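Local atomic coordinates of ulvan Lyase-PL25 (PDB entry 5UAM), a protein that cleaves ulvan, the sulfated cell-wall polysaccharide of green seaweeds, as a beta-propeller lyase of polysaccharide lyase family 25. Residues V26-L38 and L429-L443. Residues are numbered along the deposited sequence; the frame is centred on the assembly and turned at random. Where two conformers were deposited one is given.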
loop_
_atom_site.group_PDB
_atom_site.type_symbol
_atom_site.label_atom_id
_atom_site.label_comp_id
_atom_site.label_asym_id
_atom_site.label_seq_id
_atom_site.Cartn_x
_atom_site.Cartn_y
_atom_site.Cartn_z
ATOM N N VAL A 26 20.217 17.671 7.410
ATOM C CA VAL A 26 18.974 17.958 6.709
ATOM C C VAL A 26 17.948 16.887 7.065
ATOM O O VAL A 26 18.275 15.788 7.518
ATOM C CB VAL A 26 19.168 18.095 5.177
ATOM C CG1 VAL A 26 20.056 19.294 4.866
ATOM C CG2 VAL A 26 19.754 16.842 4.583
ATOM N N GLY A 27 16.672 17.209 6.834
ATOM C CA GLY A 27 15.602 16.301 7.228
ATOM C C GLY A 27 15.357 15.140 6.290
ATOM O O GLY A 27 14.674 14.174 6.663
ATOM N N TYR A 28 15.879 15.212 5.069
ATOM C CA TYR A 28 15.644 14.224 4.041
ATOM C C TYR A 28 16.894 13.372 3.847
ATOM O O TYR A 28 18.018 13.847 4.044
ATOM C CB TYR A 28 15.206 14.900 2.731
ATOM C CG TYR A 28 16.124 16.005 2.270
ATOM C CD1 TYR A 28 16.008 17.283 2.770
ATOM C CD2 TYR A 28 17.098 15.768 1.313
ATOM C CE1 TYR A 28 16.860 18.301 2.343
ATOM C CE2 TYR A 28 17.937 16.761 0.880
ATOM C CZ TYR A 28 17.816 18.036 1.390
ATOM O OH TYR A 28 18.644 19.081 0.993
ATOM N N PHE A 29 16.684 12.115 3.471
ATOM C CA PHE A 29 17.774 11.170 3.275
ATOM C C PHE A 29 18.093 10.916 1.809
ATOM O O PHE A 29 19.108 10.282 1.520
ATOM C CB PHE A 29 17.481 9.837 3.985
ATOM C CG PHE A 29 16.317 9.070 3.400
ATOM C CD1 PHE A 29 16.498 8.219 2.323
ATOM C CD2 PHE A 29 15.052 9.188 3.944
ATOM C CE1 PHE A 29 15.437 7.536 1.778
ATOM C CE2 PHE A 29 13.977 8.492 3.404
ATOM C CZ PHE A 29 14.174 7.673 2.309
ATOM N N ALA A 30 17.256 11.405 0.890
ATOM C CA ALA A 30 17.474 11.305 -0.541
ATOM C C ALA A 30 16.659 12.401 -1.209
ATOM O O ALA A 30 15.691 12.912 -0.639
ATOM C CB ALA A 30 17.045 9.937 -1.079
ATOM N N ASP A 31 17.055 12.755 -2.429
ATOM C CA ASP A 31 16.395 13.851 -3.135
ATOM C C ASP A 31 16.116 13.523 -4.599
ATOM O O ASP A 31 16.050 14.427 -5.432
ATOM C CB ASP A 31 17.198 15.143 -3.024
ATOM C CG ASP A 31 18.588 15.031 -3.607
ATOM O OD1 ASP A 31 18.951 13.957 -4.117
ATOM O OD2 ASP A 31 19.298 16.056 -3.567
ATOM N N ASN A 32 15.887 12.243 -4.916
ATOM C CA ASN A 32 15.700 11.813 -6.300
ATOM C C ASN A 32 14.393 11.062 -6.535
ATOM O O ASN A 32 14.265 10.389 -7.556
ATOM C CB ASN A 32 16.880 10.964 -6.783
ATOM C CG ASN A 32 17.014 9.662 -6.046
ATOM O OD1 ASN A 32 16.389 9.432 -5.009
ATOM N ND2 ASN A 32 17.844 8.765 -6.598
ATOM N N GLY A 33 13.397 11.193 -5.664
ATOM C CA GLY A 33 12.125 10.556 -5.934
ATOM C C GLY A 33 11.464 11.128 -7.176
ATOM O O GLY A 33 11.703 12.266 -7.556
ATOM N N VAL A 34 10.601 10.317 -7.813
ATOM C CA VAL A 34 9.820 10.766 -8.960
ATOM C C VAL A 34 8.356 10.376 -8.799
ATOM O O VAL A 34 8.012 9.406 -8.119
ATOM C CB VAL A 34 10.328 10.256 -10.329
ATOM C CG1 VAL A 34 11.799 10.557 -10.486
ATOM C CG2 VAL A 34 10.052 8.784 -10.520
ATOM N N GLY A 35 7.497 11.149 -9.466
ATOM C CA GLY A 35 6.075 10.804 -9.517
ATOM C C GLY A 35 5.460 10.819 -8.134
ATOM O O GLY A 35 5.564 11.807 -7.405
ATOM N N ASN A 36 4.787 9.728 -7.770
ATOM C CA ASN A 36 4.403 9.443 -6.386
ATOM C C ASN A 36 5.400 8.417 -5.879
ATOM O O ASN A 36 5.329 7.244 -6.280
ATOM C CB ASN A 36 2.993 8.847 -6.306
ATOM C CG ASN A 36 1.933 9.785 -6.721
ATOM O OD1 ASN A 36 2.077 11.006 -6.652
ATOM N ND2 ASN A 36 0.817 9.225 -7.170
ATOM N N PRO A 37 6.369 8.778 -5.036
ATOM C CA PRO A 37 7.428 7.815 -4.725
ATOM C C PRO A 37 7.045 6.742 -3.730
ATOM O O PRO A 37 7.801 5.774 -3.586
ATOM C CB PRO A 37 8.553 8.680 -4.158
ATOM C CG PRO A 37 8.325 10.024 -4.735
ATOM C CD PRO A 37 6.814 10.163 -4.812
ATOM N N LEU A 38 5.890 6.898 -3.083
ATOM C CA LEU A 38 5.413 6.047 -2.005
ATOM C C LEU A 38 3.901 5.999 -2.077
ATOM O O LEU A 38 3.262 6.920 -2.592
ATOM C CB LEU A 38 5.742 6.670 -0.649
ATOM C CG LEU A 38 7.205 6.929 -0.315
ATOM C CD1 LEU A 38 7.289 7.867 0.875
ATOM C CD2 LEU A 38 7.918 5.633 -0.039
ATOM N N LEU A 429 7.498 6.689 5.975
ATOM C CA LEU A 429 8.206 7.387 4.904
ATOM C C LEU A 429 7.302 8.430 4.267
ATOM O O LEU A 429 6.082 8.233 4.151
ATOM C CB LEU A 429 8.673 6.384 3.857
ATOM C CG LEU A 429 9.811 5.512 4.347
ATOM C CD1 LEU A 429 9.910 4.221 3.587
ATOM C CD2 LEU A 429 11.127 6.271 4.235
ATOM N N VAL A 430 7.905 9.554 3.858
ATOM C CA VAL A 430 7.168 10.686 3.317
ATOM C C VAL A 430 7.938 11.207 2.115
ATOM O O VAL A 430 9.170 11.302 2.157
ATOM C CB VAL A 430 7.056 11.834 4.348
ATOM C CG1 VAL A 430 6.022 12.869 3.889
ATOM C CG2 VAL A 430 6.724 11.312 5.718
ATOM N N ALA A 431 7.219 11.568 1.060
ATOM C CA ALA A 431 7.793 12.204 -0.126
ATOM C C ALA A 431 7.194 13.588 -0.292
ATOM O O ALA A 431 5.974 13.750 -0.311
ATOM C CB ALA A 431 7.504 11.353 -1.369
ATOM N N GLU A 432 8.059 14.588 -0.423
ATOM C CA GLU A 432 7.645 15.988 -0.531
ATOM C C GLU A 432 7.489 16.311 -2.015
ATOM O O GLU A 432 8.428 16.737 -2.693
ATOM C CB GLU A 432 8.691 16.886 0.130
ATOM C CG GLU A 432 8.425 18.376 0.066
ATOM C CD GLU A 432 9.601 19.180 0.552
ATOM O OE1 GLU A 432 10.707 18.610 0.691
ATOM O OE2 GLU A 432 9.425 20.373 0.808
ATOM N N LYS A 433 6.290 16.086 -2.544
ATOM C CA LYS A 433 6.029 16.318 -3.957
ATOM C C LYS A 433 5.922 17.809 -4.230
ATOM O O LYS A 433 5.043 18.488 -3.688
ATOM C CB LYS A 433 4.733 15.629 -4.360
ATOM C CG LYS A 433 4.769 14.133 -4.161
ATOM C CD LYS A 433 3.566 13.466 -4.777
ATOM C CE LYS A 433 2.310 13.749 -3.992
ATOM N NZ LYS A 433 1.124 13.059 -4.580
ATOM N N VAL A 434 6.807 18.314 -5.086
ATOM C CA VAL A 434 6.789 19.706 -5.512
ATOM C C VAL A 434 6.635 19.701 -7.023
ATOM O O VAL A 434 5.607 20.128 -7.554
ATOM C CB VAL A 434 8.057 20.440 -5.055
ATOM C CG1 VAL A 434 8.017 21.901 -5.456
ATOM C CG2 VAL A 434 8.180 20.325 -3.558
ATOM N N SER A 435 7.651 19.227 -7.734
ATOM C CA SER A 435 7.448 18.811 -9.111
ATOM C C SER A 435 7.382 17.298 -9.119
ATOM O O SER A 435 7.233 16.662 -8.077
ATOM C CB SER A 435 8.558 19.327 -10.012
ATOM O OG SER A 435 9.753 18.679 -9.694
ATOM N N ASP A 436 7.471 16.700 -10.298
ATOM C CA ASP A 436 7.420 15.246 -10.347
ATOM C C ASP A 436 8.793 14.594 -10.418
ATOM O O ASP A 436 8.873 13.373 -10.561
ATOM C CB ASP A 436 6.494 14.764 -11.460
ATOM C CG ASP A 436 6.882 15.257 -12.805
ATOM O OD1 ASP A 436 7.955 15.877 -12.958
ATOM O OD2 ASP A 436 6.080 15.027 -13.740
ATOM N N GLU A 437 9.873 15.353 -10.253
ATOM C CA GLU A 437 11.208 14.776 -10.142
ATOM C C GLU A 437 11.963 15.480 -9.026
ATOM O O GLU A 437 11.532 16.512 -8.515
ATOM C CB GLU A 437 11.975 14.830 -11.459
ATOM C CG GLU A 437 11.266 14.142 -12.630
ATOM C CD GLU A 437 12.076 14.211 -13.906
ATOM O OE1 GLU A 437 13.302 13.992 -13.845
ATOM O OE2 GLU A 437 11.496 14.505 -14.964
ATOM N N GLY A 438 13.086 14.891 -8.620
ATOM C CA GLY A 438 13.888 15.501 -7.567
ATOM C C GLY A 438 13.189 15.588 -6.228
ATOM O O GLY A 438 13.404 16.540 -5.467
ATOM N N ILE A 439 12.359 14.605 -5.911
ATOM C CA ILE A 439 11.509 14.668 -4.738
ATOM C C ILE A 439 12.295 14.253 -3.504
ATOM O O ILE A 439 12.929 13.187 -3.475
ATOM C CB ILE A 439 10.271 13.774 -4.937
ATOM C CG1 ILE A 439 9.414 14.320 -6.065
ATOM C CG2 ILE A 439 9.454 13.685 -3.644
ATOM C CD1 ILE A 439 8.312 13.408 -6.505
ATOM N N LYS A 440 12.236 15.090 -2.474
ATOM C CA LYS A 440 12.919 14.821 -1.217
ATOM C C LYS A 440 12.152 13.799 -0.392
ATOM O O LYS A 440 10.917 13.850 -0.278
ATOM C CB LYS A 440 13.126 16.109 -0.427
ATOM C CG LYS A 440 14.097 17.039 -1.109
ATOM C CD LYS A 440 14.275 18.321 -0.296
ATOM C CE LYS A 440 15.259 19.281 -0.939
ATOM N NZ LYS A 440 14.693 19.909 -2.159
ATOM N N MET A 441 12.903 12.842 0.139
ATOM C CA MET A 441 12.379 11.681 0.849
ATOM C C MET A 441 12.750 11.787 2.320
ATOM O O MET A 441 13.916 12.059 2.659
ATOM C CB MET A 441 12.997 10.420 0.267
ATOM C CG MET A 441 12.816 10.237 -1.225
ATOM S SD MET A 441 11.085 10.219 -1.739
ATOM C CE MET A 441 10.448 8.884 -0.712
ATOM N N TYR A 442 11.781 11.535 3.188
ATOM C CA TYR A 442 11.941 11.706 4.620
ATOM C C TYR A 442 11.513 10.451 5.361
ATOM O O TYR A 442 10.499 9.841 5.030
ATOM C CB TYR A 442 11.098 12.856 5.150
ATOM C CG TYR A 442 11.367 14.219 4.525
ATOM C CD1 TYR A 442 10.969 14.505 3.229
ATOM C CD2 TYR A 442 12.018 15.217 5.242
ATOM C CE1 TYR A 442 11.197 15.768 2.667
ATOM C CE2 TYR A 442 12.244 16.481 4.686
ATOM C CZ TYR A 442 11.847 16.738 3.392
ATOM O OH TYR A 442 12.089 17.982 2.845
ATOM N N LEU A 443 12.250 10.121 6.411
ATOM C CA LEU A 443 11.864 9.075 7.359
ATOM C C LEU A 443 11.480 9.779 8.651
ATOM O O LEU A 443 12.299 10.502 9.234
ATOM C CB LEU A 443 13.040 8.123 7.585
ATOM C CG LEU A 443 12.897 7.041 8.658
ATOM C CD1 LEU A 443 11.728 6.132 8.321
ATOM C CD2 LEU A 443 14.191 6.259 8.813
HETATM O O HOH W 1 14.757 11.488 6.748
HETATM O O HOH W 2 14.452 12.485 -9.609
HETATM O O HOH W 3 5.102 14.478 -7.942
#
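Gly-33 and Ile-439 exchange two backbone hydrogen bonds, Ile-439 N reaching Gly-33 O at 2.9 Å and Gly-33 N using an in-plane lone pair of Ile-439 O. Because Gly-438, at positive phi, also faces Gly-33, the pairing is a G1 beta bulge. Toward the start of 26-38, Phe-29 N bonds to Met-441 O and Met-441 N to Ala-30 O; on the other side of the bulge Gly-35 N meets Asp-436 O at 2.8 Å. Waters bridge Gly-27 O to Leu-443 N and Gly-35 O to Ser-435 O.

The short, weakly bonded strand at about 30-33 is thus an outermost strand of a four-stranded antiparallel sheet whose other strands lie near the C-terminus, a closure used by many beta-propellers, in which strands from both chain ends share one blade.

On one side, aromatic rings carry the packing. Lys-440 lies across the Tyr-28 ring, its CD 3.7 Å from the ring centroid, and Val-26 CG2 covers the opposite face. Tyr-28 CB sits over the Tyr-442 ring, toward which the Tyr-28 ring turns its edge, with planes at 67°. With the ring cut back to an alanine here, the aliphatic chain of Lys-440 is likely to lose its platform and be free to swing.

Buried apolar groups fill the side facing strand 52-58. Met-441 CB packs off-centre over the Phe-29 ring at 3.6 Å from CZ; bends at chi2 (-58°) and chi3 (-56°) bring SD to Pro-37 CB and CE to Leu-38 CD1, 3.7 Å away.

In one of its two conformers, Lys-433 NZ donates to Asn-36 OD1 (3.1 Å) from above the amide plane, a part-time bond to a probable substrate-binding residue whose backbone N is held by Asn-98.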